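Local coordinates for protein 4-hydroxy-tetrahydrodipicolinate synthase (Thermotoga maritima, PDB 3PB2) that condenses pyruvate with L-aspartate-beta-semialdehyde to give 4-hydroxy-tetrahydrodipicolinate, a step of lysine biosynthesis, probably through a Schiff-base intermediate, at residues N162-K167 / M191-N196; G40-I45 / G74-I79; V137-G142 / I166-P171; K92-A97 / T131-V136. The protein carries 2 engineered substitutions. All coordinates share one frame; numbering follows the deposited sequence.

Interaction 1: residues N162-K167 / M191-N196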
loop_
_atom_site.group_PDB
_atom_site.type_symbol
_atom_site.label_atom_id
_atom_site.label_comp_id
_atom_site.label_asym_id
_atom_site.label_seq_id
_atom_site.Cartn_x
_atom_site.Cartn_y
_atom_site.Cartn_z
ATOM N N ASN A 162 24.138 24.609 7.778
ATOM C CA ASN A 162 22.997 25.195 8.481
ATOM C C ASN A 162 21.930 24.190 8.946
ATOM O O ASN A 162 21.189 24.421 9.929
ATOM C CB ASN A 162 22.278 26.092 7.452
ATOM C CG ASN A 162 22.592 27.536 7.619
ATOM O OD1 ASN A 162 23.688 27.897 8.030
ATOM N ND2 ASN A 162 21.642 28.386 7.281
ATOM N N VAL A 163 21.794 23.114 8.182
ATOM C CA VAL A 163 20.801 22.102 8.488
ATOM C C VAL A 163 21.379 21.174 9.542
ATOM O O VAL A 163 22.337 20.448 9.269
ATOM C CB VAL A 163 20.398 21.316 7.219
ATOM C CG1 VAL A 163 19.408 20.207 7.560
ATOM C CG2 VAL A 163 19.808 22.265 6.179
ATOM N N VAL A 164 20.804 21.208 10.748
ATOM C CA VAL A 164 21.388 20.499 11.886
ATOM C C VAL A 164 20.905 19.080 12.057
ATOM O O VAL A 164 21.546 18.266 12.750
ATOM C CB VAL A 164 21.187 21.256 13.232
ATOM C CG1 VAL A 164 22.003 22.571 13.222
ATOM C CG2 VAL A 164 19.694 21.510 13.496
ATOM N N GLY A 165 19.777 18.767 11.439
ATOM C CA GLY A 165 19.236 17.438 11.588
ATOM C C GLY A 165 17.911 17.253 10.886
ATOM O O GLY A 165 17.464 18.088 10.083
ATOM N N ILE A 166 17.289 16.125 11.175
ATOM C CA ILE A 166 16.044 15.777 10.516
ATOM C C ILE A 166 15.103 15.109 11.497
ATOM O O ILE A 166 15.519 14.304 12.328
ATOM C CB ILE A 166 16.314 14.830 9.336
ATOM C CG1 ILE A 166 15.000 14.402 8.662
ATOM C CG2 ILE A 166 17.083 13.596 9.814
ATOM C CD1 ILE A 166 15.202 13.852 7.224
ATOM N N LYS A 167 13.832 15.494 11.410
ATOM C CA LYS A 167 12.771 14.870 12.162
ATOM C C LYS A 167 12.166 13.833 11.224
ATOM O O LYS A 167 11.545 14.186 10.221
ATOM C CB LYS A 167 11.729 15.916 12.561
ATOM C CG LYS A 167 10.483 15.298 13.162
ATOM C CD LYS A 167 9.485 16.363 13.594
ATOM C CE LYS A 167 8.245 15.668 14.167
ATOM N NZ LYS A 167 7.086 16.585 14.323
ATOM N N MET A 191 21.971 15.450 13.526
ATOM C CA MET A 191 21.023 14.818 14.444
ATOM C C MET A 191 19.860 14.140 13.696
ATOM O O MET A 191 19.385 14.642 12.678
ATOM C CB MET A 191 20.461 15.840 15.433
ATOM C CG MET A 191 21.534 16.556 16.268
ATOM S SD MET A 191 22.299 15.379 17.403
ATOM C CE MET A 191 22.354 16.373 18.886
ATOM N N VAL A 192 19.397 13.008 14.211
ATOM C CA VAL A 192 18.180 12.381 13.677
ATOM C C VAL A 192 17.234 12.099 14.828
ATOM O O VAL A 192 17.555 11.309 15.726
ATOM C CB VAL A 192 18.479 11.104 12.897
ATOM C CG1 VAL A 192 17.197 10.561 12.218
ATOM C CG2 VAL A 192 19.589 11.360 11.854
ATOM N N TRP A 193 16.110 12.807 14.835
ATOM C CA TRP A 193 15.100 12.656 15.879
ATOM C C TRP A 193 13.855 11.960 15.332
ATOM O O TRP A 193 13.408 12.244 14.207
ATOM C CB TRP A 193 14.671 14.016 16.420
ATOM C CG TRP A 193 15.792 14.877 17.000
ATOM C CD1 TRP A 193 16.384 14.746 18.233
ATOM C CD2 TRP A 193 16.401 16.017 16.381
ATOM N NE1 TRP A 193 17.333 15.736 18.409
ATOM C CE2 TRP A 193 17.358 16.528 17.290
ATOM C CE3 TRP A 193 16.228 16.656 15.147
ATOM C CZ2 TRP A 193 18.140 17.650 16.997
ATOM C CZ3 TRP A 193 17.001 17.760 14.857
ATOM C CH2 TRP A 193 17.951 18.250 15.779
ATOM N N SER A 194 13.275 11.067 16.128
ATOM C CA SER A 194 12.043 10.421 15.686
ATOM C C SER A 194 10.921 11.459 15.550
ATOM O O SER A 194 10.786 12.353 16.380
ATOM C CB SER A 194 11.636 9.315 16.654
ATOM O OG SER A 194 10.488 8.625 16.159
ATOM N N GLY A 195 10.138 11.366 14.482
ATOM C CA GLY A 195 8.920 12.154 14.397
ATOM C C GLY A 195 7.689 11.316 14.726
ATOM O O GLY A 195 6.553 11.756 14.532
ATOM N N ASN A 196 7.918 10.105 15.224
ATOM C CA ASN A 196 6.848 9.238 15.719
ATOM C C ASN A 196 7.140 8.729 17.136
ATOM O O ASN A 196 8.145 8.044 17.379
ATOM C CB ASN A 196 6.597 8.063 14.751
ATOM C CG ASN A 196 5.834 8.492 13.502
ATOM O OD1 ASN A 196 4.716 9.001 13.586
ATOM N ND2 ASN A 196 6.442 8.302 12.343
#
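The indole of Trp-193 reaches back obliquely across the neighbouring strand, its six-membered ring meeting Gly-165, where CZ3 comes within 4.0 Å of Gly-165 CA. With CG anti to its own carbonyl carbon (chi1 -58°), the ring leans upstream instead of standing straight off the sheet, and CH2 ends 4.3 Å from Val-164 CG2, which meets the ring at its edge. Met-191 CB covers one face near the rim. Gly-165 makes this overlap possible, since a CB there would collide with CZ3 and with Met-191 O. The ring also stacks with Phe-8, whose carbonyl accepts the indole N-H. Strands 163-168 and 191-194, joined by helix 173-186, form a beta-alpha-beta unit of the TIM barrel, in parallel register with Trp-193 N giving a 3.0 Å bond to Ile-166 O. Were Trp-193 an alanine, the space over Gly-165 would probably open and the Phe-8 carbonyl would lose its indole donor. On the helix-facing side, Ile-166 CG2 and Val-192 CG1 pack side by side at 3.9 Å. Lys-167, predicted to form the Schiff base, runs fully extended on the Trp-193 side, its CE passing 3.6 Å from Gly-195 CA.

Interaction 2: residues G40-I45 / G74-I79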
loop_
_atom_site.group_PDB
_atom_site.type_symbol
_atom_site.label_atom_id
_atom_site.label_comp_id
_atom_site.label_asym_id
_atom_site.label_seq_id
_atom_site.Cartn_x
_atom_site.Cartn_y
_atom_site.Cartn_z
ATOM N N GLY A 40 11.988 18.189 32.426
ATOM C CA GLY A 40 13.246 17.743 31.840
ATOM C C GLY A 40 13.311 17.725 30.323
ATOM O O GLY A 40 14.277 17.235 29.735
ATOM N N VAL A 41 12.282 18.265 29.683
ATOM C CA VAL A 41 12.229 18.320 28.209
ATOM C C VAL A 41 13.395 19.155 27.670
ATOM O O VAL A 41 13.761 20.151 28.270
ATOM C CB VAL A 41 10.894 18.922 27.751
ATOM C CG1 VAL A 41 10.998 19.482 26.343
ATOM C CG2 VAL A 41 9.774 17.869 27.852
ATOM N N ASN A 42 13.976 18.765 26.537
ATOM C CA ASN A 42 15.227 19.392 26.118
ATOM C C ASN A 42 15.117 20.380 24.955
ATOM O O ASN A 42 16.106 20.996 24.562
ATOM C CB ASN A 42 16.295 18.335 25.858
ATOM C CG ASN A 42 17.155 18.074 27.088
ATOM O OD1 ASN A 42 17.450 18.992 27.866
ATOM N ND2 ASN A 42 17.564 16.831 27.268
ATOM N N ALA A 43 13.907 20.527 24.416
ATOM C CA ALA A 43 13.638 21.509 23.358
ATOM C C ALA A 43 12.135 21.692 23.218
ATOM O O ALA A 43 11.349 20.842 23.643
ATOM C CB ALA A 43 14.237 21.074 22.017
ATOM N N LEU A 44 11.747 22.822 22.650
ATOM C CA LEU A 44 10.347 23.111 22.409
ATOM C C LEU A 44 10.209 23.383 20.916
ATOM O O LEU A 44 10.941 24.198 20.374
ATOM C CB LEU A 44 9.955 24.338 23.224
ATOM C CG LEU A 44 8.632 24.362 23.970
ATOM C CD1 LEU A 44 8.297 22.982 24.499
ATOM C CD2 LEU A 44 8.704 25.387 25.103
ATOM N N ILE A 45 9.306 22.669 20.248
ATOM C CA ILE A 45 8.990 22.941 18.847
ATOM C C ILE A 45 7.623 23.614 18.832
ATOM O O ILE A 45 6.627 23.001 19.202
ATOM C CB ILE A 45 8.922 21.660 17.973
ATOM C CG1 ILE A 45 10.326 21.191 17.571
ATOM C CG2 ILE A 45 8.067 21.916 16.706
ATOM C CD1 ILE A 45 11.216 20.865 18.767
ATOM N N GLY A 74 16.059 30.958 27.407
ATOM C CA GLY A 74 17.308 30.321 27.032
ATOM C C GLY A 74 17.649 29.004 27.712
ATOM O O GLY A 74 18.728 28.464 27.485
ATOM N N LYS A 75 16.749 28.473 28.532
ATOM C CA LYS A 75 16.996 27.182 29.170
ATOM C C LYS A 75 17.147 26.039 28.145
ATOM O O LYS A 75 18.016 25.173 28.293
ATOM C CB LYS A 75 15.894 26.859 30.184
ATOM C CG LYS A 75 15.760 27.872 31.309
ATOM C CD LYS A 75 14.599 27.525 32.230
ATOM C CE LYS A 75 14.616 28.376 33.496
ATOM N NZ LYS A 75 14.375 29.820 33.218
ATOM N N ILE A 76 16.301 26.047 27.113
ATOM C CA ILE A 76 16.334 25.038 26.047
ATOM C C ILE A 76 16.093 25.711 24.687
ATOM O O ILE A 76 15.543 26.804 24.647
ATOM C CB ILE A 76 15.278 23.922 26.283
ATOM C CG1 ILE A 76 13.881 24.532 26.452
ATOM C CG2 ILE A 76 15.658 23.080 27.532
ATOM C CD1 ILE A 76 12.742 23.487 26.626
ATOM N N PRO A 77 16.522 25.079 23.571
ATOM C CA PRO A 77 16.308 25.793 22.303
ATOM C C PRO A 77 14.829 25.867 21.945
ATOM O O PRO A 77 14.043 24.965 22.274
ATOM C CB PRO A 77 17.044 24.925 21.274
ATOM C CG PRO A 77 17.055 23.532 21.896
ATOM C CD PRO A 77 17.227 23.799 23.371
ATOM N N VAL A 78 14.457 26.957 21.283
ATOM C CA VAL A 78 13.110 27.114 20.788
ATOM C C VAL A 78 13.166 27.019 19.264
ATOM O O VAL A 78 13.878 27.783 18.602
ATOM C CB VAL A 78 12.487 28.435 21.240
ATOM C CG1 VAL A 78 11.165 28.676 20.505
ATOM C CG2 VAL A 78 12.281 28.434 22.746
ATOM N N ILE A 79 12.441 26.046 18.723
ATOM C CA ILE A 79 12.497 25.735 17.303
ATOM C C ILE A 79 11.103 25.943 16.702
ATOM O O ILE A 79 10.119 25.424 17.222
ATOM C CB ILE A 79 12.973 24.281 17.080
ATOM C CG1 ILE A 79 14.422 24.129 17.580
ATOM C CG2 ILE A 79 12.890 23.901 15.601
ATOM C CD1 ILE A 79 14.963 22.703 17.488
#
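The second and third strands of the barrel, 43-46 and 78-81, meet here at their N-terminal ends, and Ile-76 leads into strand 78-81. Its CB sits 3.5 Å from Asn-42 O and its CG2 branch 3.6 Å from Val-41 O, so the side chain lies along the backbone just ahead of strand 43-46. CG1 is held between the backbone N and the carbonyl carbon (chi1 55°), a turn that carries CD1 across to the Ala-43 amide, with Val-41 CG1 and Leu-44 CB a little farther off. Pro-77 follows: its CD rests 3.2 Å from Asn-42 O, while CG meets Ala-43 CB at 3.7 Å. Having no N-H to give, the proline takes part in the ladder through its carbonyl, which receives Leu-44 N at 3.2 Å. Leu-44 O then accepts Ile-79 N at 2.9 Å, and both bonds run nearly straight. This parallel pairing belongs to the beta-alpha-beta unit closed by helix 58-72, against which Leu-44 and Val-78 both pack. On the barrel interior, Ile-45 and Ile-79 stand side by side and point the same way, with Ile-45 CG1 4.1 Å from Ile-79 CB. The side chain of Ile-45 also comes to about 4 Å from that of Ile-212, a predicted pyruvate-binding residue, and to about 6 Å from that of Lys-167.

Interaction 3: residues V137-G142 / I166-P171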
loop_
_atom_site.group_PDB
_atom_site.type_symbol
_atom_site.label_atom_id
_atom_site.label_comp_id
_atom_site.label_asym_id
_atom_site.label_seq_id
_atom_site.Cartn_x
_atom_site.Cartn_y
_atom_site.Cartn_z
ATOM N N VAL A 137 15.194 19.527 8.932
ATOM C CA VAL A 137 14.339 18.946 7.888
ATOM C C VAL A 137 13.210 18.114 8.505
ATOM O O VAL A 137 13.444 17.352 9.437
ATOM C CB VAL A 137 15.159 18.078 6.907
ATOM C CG1 VAL A 137 14.231 17.284 5.971
ATOM C CG2 VAL A 137 16.135 18.955 6.102
ATOM N N TYR A 138 11.988 18.232 7.984
ATOM C CA TYR A 138 10.877 17.476 8.573
ATOM C C TYR A 138 10.236 16.569 7.510
ATOM O O TYR A 138 9.615 17.051 6.575
ATOM C CB TYR A 138 9.846 18.438 9.194
ATOM C CG TYR A 138 8.592 17.804 9.783
ATOM C CD1 TYR A 138 8.536 16.450 10.102
ATOM C CD2 TYR A 138 7.471 18.580 10.043
ATOM C CE1 TYR A 138 7.374 15.890 10.658
ATOM C CE2 TYR A 138 6.321 18.038 10.599
ATOM C CZ TYR A 138 6.271 16.707 10.896
ATOM O OH TYR A 138 5.112 16.203 11.432
ATOM N N ASN A 139 10.414 15.263 7.652
ATOM C CA ASN A 139 9.918 14.302 6.664
ATOM C C ASN A 139 8.695 13.582 7.213
ATOM O O ASN A 139 8.790 12.894 8.232
ATOM C CB ASN A 139 11.023 13.262 6.345
ATOM C CG ASN A 139 10.638 12.336 5.195
ATOM O OD1 ASN A 139 10.238 12.805 4.129
ATOM N ND2 ASN A 139 10.739 11.011 5.413
ATOM N N VAL A 140 7.549 13.707 6.544
ATOM C CA VAL A 140 6.327 13.066 7.040
ATOM C C VAL A 140 5.416 12.708 5.848
ATOM O O VAL A 140 4.418 13.385 5.590
ATOM C CB VAL A 140 5.623 13.964 8.129
ATOM C CG1 VAL A 140 5.335 15.361 7.582
ATOM C CG2 VAL A 140 4.355 13.304 8.678
ATOM N N PRO A 141 5.797 11.661 5.093
ATOM C CA PRO A 141 5.167 11.390 3.791
ATOM C C PRO A 141 3.669 11.153 3.899
ATOM O O PRO A 141 2.942 11.493 2.967
ATOM C CB PRO A 141 5.875 10.123 3.290
ATOM C CG PRO A 141 6.679 9.604 4.441
ATOM C CD PRO A 141 6.958 10.783 5.340
ATOM N N GLY A 142 3.230 10.586 5.014
ATOM C CA GLY A 142 1.812 10.360 5.251
ATOM C C GLY A 142 0.978 11.633 5.162
ATOM O O GLY A 142 -0.199 11.579 4.823
ATOM N N ILE A 166 17.289 16.125 11.175
ATOM C CA ILE A 166 16.044 15.777 10.516
ATOM C C ILE A 166 15.103 15.109 11.497
ATOM O O ILE A 166 15.519 14.304 12.328
ATOM C CB ILE A 166 16.314 14.830 9.336
ATOM C CG1 ILE A 166 15.000 14.402 8.662
ATOM C CG2 ILE A 166 17.083 13.596 9.814
ATOM C CD1 ILE A 166 15.202 13.852 7.224
ATOM N N LYS A 167 13.832 15.494 11.410
ATOM C CA LYS A 167 12.771 14.870 12.162
ATOM C C LYS A 167 12.166 13.833 11.224
ATOM O O LYS A 167 11.545 14.186 10.221
ATOM C CB LYS A 167 11.729 15.916 12.561
ATOM C CG LYS A 167 10.483 15.298 13.162
ATOM C CD LYS A 167 9.485 16.363 13.594
ATOM C CE LYS A 167 8.245 15.668 14.167
ATOM N NZ LYS A 167 7.086 16.585 14.323
ATOM N N GLU A 168 12.377 12.561 11.537
ATOM C CA GLU A 168 12.040 11.482 10.619
ATOM C C GLU A 168 10.710 10.877 11.010
ATOM O O GLU A 168 10.645 10.064 11.933
ATOM C CB GLU A 168 13.135 10.407 10.619
ATOM C CG GLU A 168 12.834 9.215 9.691
ATOM C CD GLU A 168 12.585 9.656 8.258
ATOM O OE1 GLU A 168 13.547 9.638 7.462
ATOM O OE2 GLU A 168 11.429 10.027 7.926
ATOM N N ALA A 169 9.639 11.276 10.326
ATOM C CA ALA A 169 8.323 10.727 10.670
ATOM C C ALA A 169 7.811 9.687 9.667
ATOM O O ALA A 169 6.646 9.345 9.692
ATOM C CB ALA A 169 7.284 11.831 10.876
ATOM N N ASN A 170 8.678 9.211 8.778
ATOM C CA ASN A 170 8.344 8.041 7.990
ATOM C C ASN A 170 8.484 6.844 8.940
ATOM O O ASN A 170 9.550 6.609 9.476
ATOM C CB ASN A 170 9.282 7.953 6.781
ATOM C CG ASN A 170 9.029 6.740 5.912
ATOM O OD1 ASN A 170 8.474 5.740 6.361
ATOM N ND2 ASN A 170 9.467 6.818 4.654
ATOM N N PRO A 171 7.389 6.112 9.190
ATOM C CA PRO A 171 7.403 5.042 10.203
ATOM C C PRO A 171 8.132 3.776 9.761
ATOM O O PRO A 171 8.312 2.857 10.579
ATOM C CB PRO A 171 5.909 4.722 10.395
ATOM C CG PRO A 171 5.289 5.063 9.069
ATOM C CD PRO A 171 6.054 6.293 8.592
HETATM O O HOH W 1 4.551 9.665 7.570
#
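The Tyr-138 ring is sandwiched between aliphatic groups: Lys-167 CD lies over one face, 3.9 Å from the centroid, Val-140 CG1 covers the opposite face toward the rim, and Ala-169 CB sits at the edge, 4.1 Å from CE1. Beyond CD the lysine runs on over the same face, placing NZ 4.0 Å from the centroid in an off-centre cation-pi contact. Asn-139 and Glu-168, on the other side of the sheet, turn their amide and carboxylate planes 81° apart. Asn-139 ND2 nevertheless reaches the syn lone pair of Glu-168 OE2 at 2.8 Å, almost straight and in its own amide plane. Asn-170 N takes the anti side of the same oxygen at 3.0 Å, while Glu-168 OE1 is held by Thr-179 and Gln-175 of helix 173-186, so this buried carboxylate is probably kept ionised. Parallel barrel strands 134-139 and 163-168 carry both sets of side chains, on opposite faces of the sheet, linked by bonds such as Lys-167 N to Val-137 O at 2.7 Å. Tyr-138 OH bonds Thr-49 OG1, and Tyr-112 of the second subunit packs against Tyr-138. Without the phenol, as with a leucine here, the Thr-49 hydroxyl is likely to lose its partner and the lysine chain its aromatic wall. This geometry is consistent with the predicted roles of Lys-167 in Schiff-base formation and of Tyr-138 in proton transfer beside it.

Interaction 4: residues K92-A97 / T131-V136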
loop_
_atom_site.group_PDB
_atom_site.type_symbol
_atom_site.label_atom_id
_atom_site.label_comp_id
_atom_site.label_asym_id
_atom_site.label_seq_id
_atom_site.Cartn_x
_atom_site.Cartn_y
_atom_site.Cartn_z
ATOM N N LYS A 92 10.323 33.479 3.809
ATOM C CA LYS A 92 9.701 34.560 4.558
ATOM C C LYS A 92 9.381 34.138 6.010
ATOM O O LYS A 92 9.680 34.867 6.955
ATOM C CB LYS A 92 8.446 35.058 3.843
ATOM C CG LYS A 92 7.528 35.886 4.731
ATOM C CD LYS A 92 6.316 36.401 3.956
ATOM C CE LYS A 92 5.386 37.207 4.852
ATOM N NZ LYS A 92 4.484 38.101 4.070
ATOM N N LEU A 93 8.792 32.961 6.201
ATOM C CA LEU A 93 8.503 32.510 7.570
ATOM C C LEU A 93 9.780 32.255 8.374
ATOM O O LEU A 93 9.831 32.525 9.567
ATOM C CB LEU A 93 7.648 31.233 7.559
ATOM C CG LEU A 93 6.251 31.372 6.958
ATOM C CD1 LEU A 93 5.587 29.990 6.893
ATOM C CD2 LEU A 93 5.406 32.350 7.798
ATOM N N VAL A 94 10.797 31.695 7.726
ATOM C CA VAL A 94 12.068 31.457 8.402
ATOM C C VAL A 94 12.669 32.775 8.875
ATOM O O VAL A 94 13.092 32.896 10.014
ATOM C CB VAL A 94 13.063 30.671 7.503
ATOM C CG1 VAL A 94 14.489 30.671 8.110
ATOM C CG2 VAL A 94 12.563 29.244 7.312
ATOM N N LYS A 95 12.678 33.777 8.002
ATOM C CA LYS A 95 13.230 35.081 8.367
ATOM C C LYS A 95 12.438 35.750 9.504
ATOM O O LYS A 95 13.013 36.407 10.372
ATOM C CB LYS A 95 13.336 36.007 7.142
ATOM C CG LYS A 95 14.299 35.523 6.019
ATOM C CD LYS A 95 15.698 35.166 6.528
ATOM C CE LYS A 95 16.570 36.421 6.774
ATOM N NZ LYS A 95 17.933 36.077 7.301
ATOM N N GLN A 96 11.124 35.573 9.514
ATOM C CA GLN A 96 10.318 36.121 10.602
ATOM C C GLN A 96 10.665 35.466 11.938
ATOM O O GLN A 96 10.701 36.132 12.976
ATOM C CB GLN A 96 8.830 35.961 10.300
ATOM C CG GLN A 96 8.363 36.899 9.187
ATOM C CD GLN A 96 6.956 36.606 8.724
ATOM O OE1 GLN A 96 6.285 37.463 8.147
ATOM N NE2 GLN A 96 6.500 35.385 8.968
ATOM N N ALA A 97 10.939 34.165 11.910
ATOM C CA ALA A 97 11.303 33.449 13.132
ATOM C C ALA A 97 12.683 33.894 13.612
ATOM O O ALA A 97 12.916 34.050 14.814
ATOM C CB ALA A 97 11.286 31.933 12.889
ATOM N N THR A 131 19.827 32.164 5.818
ATOM C CA THR A 131 19.512 32.267 7.245
ATOM C C THR A 131 20.719 31.874 8.090
ATOM O O THR A 131 21.587 31.145 7.611
ATOM C CB THR A 131 18.263 31.423 7.625
ATOM O OG1 THR A 131 17.914 31.659 8.994
ATOM C CG2 THR A 131 18.511 29.944 7.424
ATOM N N ASP A 132 20.787 32.387 9.322
ATOM C CA ASP A 132 21.789 31.948 10.294
ATOM C C ASP A 132 21.218 30.977 11.334
ATOM O O ASP A 132 21.922 30.575 12.265
ATOM C CB ASP A 132 22.420 33.138 11.037
ATOM C CG ASP A 132 23.300 33.991 10.150
ATOM O OD1 ASP A 132 23.929 33.454 9.215
ATOM O OD2 ASP A 132 23.363 35.212 10.396
ATOM N N LEU A 133 19.947 30.617 11.199
ATOM C CA LEU A 133 19.319 29.677 12.132
ATOM C C LEU A 133 19.726 28.236 11.854
ATOM O O LEU A 133 20.065 27.883 10.724
ATOM C CB LEU A 133 17.783 29.752 12.053
ATOM C CG LEU A 133 17.083 31.049 12.476
ATOM C CD1 LEU A 133 15.577 30.885 12.452
ATOM C CD2 LEU A 133 17.562 31.490 13.847
ATOM N N GLY A 134 19.655 27.397 12.880
ATOM C CA GLY A 134 19.757 25.963 12.669
ATOM C C GLY A 134 18.457 25.538 12.001
ATOM O O GLY A 134 17.388 25.979 12.421
ATOM N N ILE A 135 18.549 24.696 10.970
ATOM C CA ILE A 135 17.370 24.198 10.243
ATOM C C ILE A 135 17.186 22.686 10.471
ATOM O O ILE A 135 18.137 21.909 10.369
ATOM C CB ILE A 135 17.529 24.437 8.720
ATOM C CG1 ILE A 135 17.685 25.937 8.410
ATOM C CG2 ILE A 135 16.343 23.812 7.936
ATOM C CD1 ILE A 135 18.387 26.246 7.036
ATOM N N VAL A 136 15.963 22.271 10.764
ATOM C CA VAL A 136 15.649 20.853 10.920
ATOM C C VAL A 136 14.727 20.429 9.786
ATOM O O VAL A 136 13.621 20.928 9.679
ATOM C CB VAL A 136 14.926 20.574 12.252
ATOM C CG1 VAL A 136 14.535 19.089 12.356
ATOM C CG2 VAL A 136 15.786 21.017 13.424
#
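Thr-131 meets the helix first, crossing Val-94 at about a right angle so that Val-94 CG1 packs 3.7 Å from Thr-131 OG1 and 3.9 Å from its CB. The hydroxyl oxygen lies anti to the backbone N (chi1 -174°), which sets it beside Val-94 and within reach of its own chain, where it accepts Leu-133 N at 3.2 Å and closes an ST turn. Glu-98, one helical turn beyond Val-94, hydrogen-bonds the same hydroxyl and also receives the amide of Asp-132. Lys-95 starts out pointing away from segment 131-136, but its chain bends at chi2 and chi3 to bring NZ 4.1 Å from Thr-131 CA; there the ammonium forms a salt bridge with Glu-98 and a hydrogen bond to Arg-130 O. Leu-133 comes next, sending CD1 against the buried side of the helix, 4.0 Å from Val-94 O and 4.4 Å from Ala-97 CB. Val-94, Ala-97 and Leu-133 all rest on Val-105 of the intervening strand 104-108. From Gly-134 onward the chain leaves the helix and enters the barrel wall as strand 134-139. Such packing of an outer helix, 87-100, against the lead-in to a barrel strand belongs to the outer layer of the TIM-barrel fold.

Overall arrangement
Interactions 1, 2 and 3 are buried strand pairings in the wall of one eight-stranded parallel barrel, whereas interaction 4 is a contact between a helix and the loop leading into a strand, its centre about 16 Å from the centre of the chain. Interactions 1 and 3 share Ile-166 and Lys-167, so strand 163-168 is gripped from both flanks; interaction 4 packs the lead-in to strand 134-139, which then serves interaction 3. Interaction 2 lies across the barrel from interaction 3, their centres about 20 Å apart. Chemistry follows position: the side chains of interaction 2 are almost wholly aliphatic, interaction 1 adds an indole, interaction 3 gathers the predicted catalytic residues and a buried carboxylate, and interaction 4 combines apolar packing with a polar cluster round Glu-98.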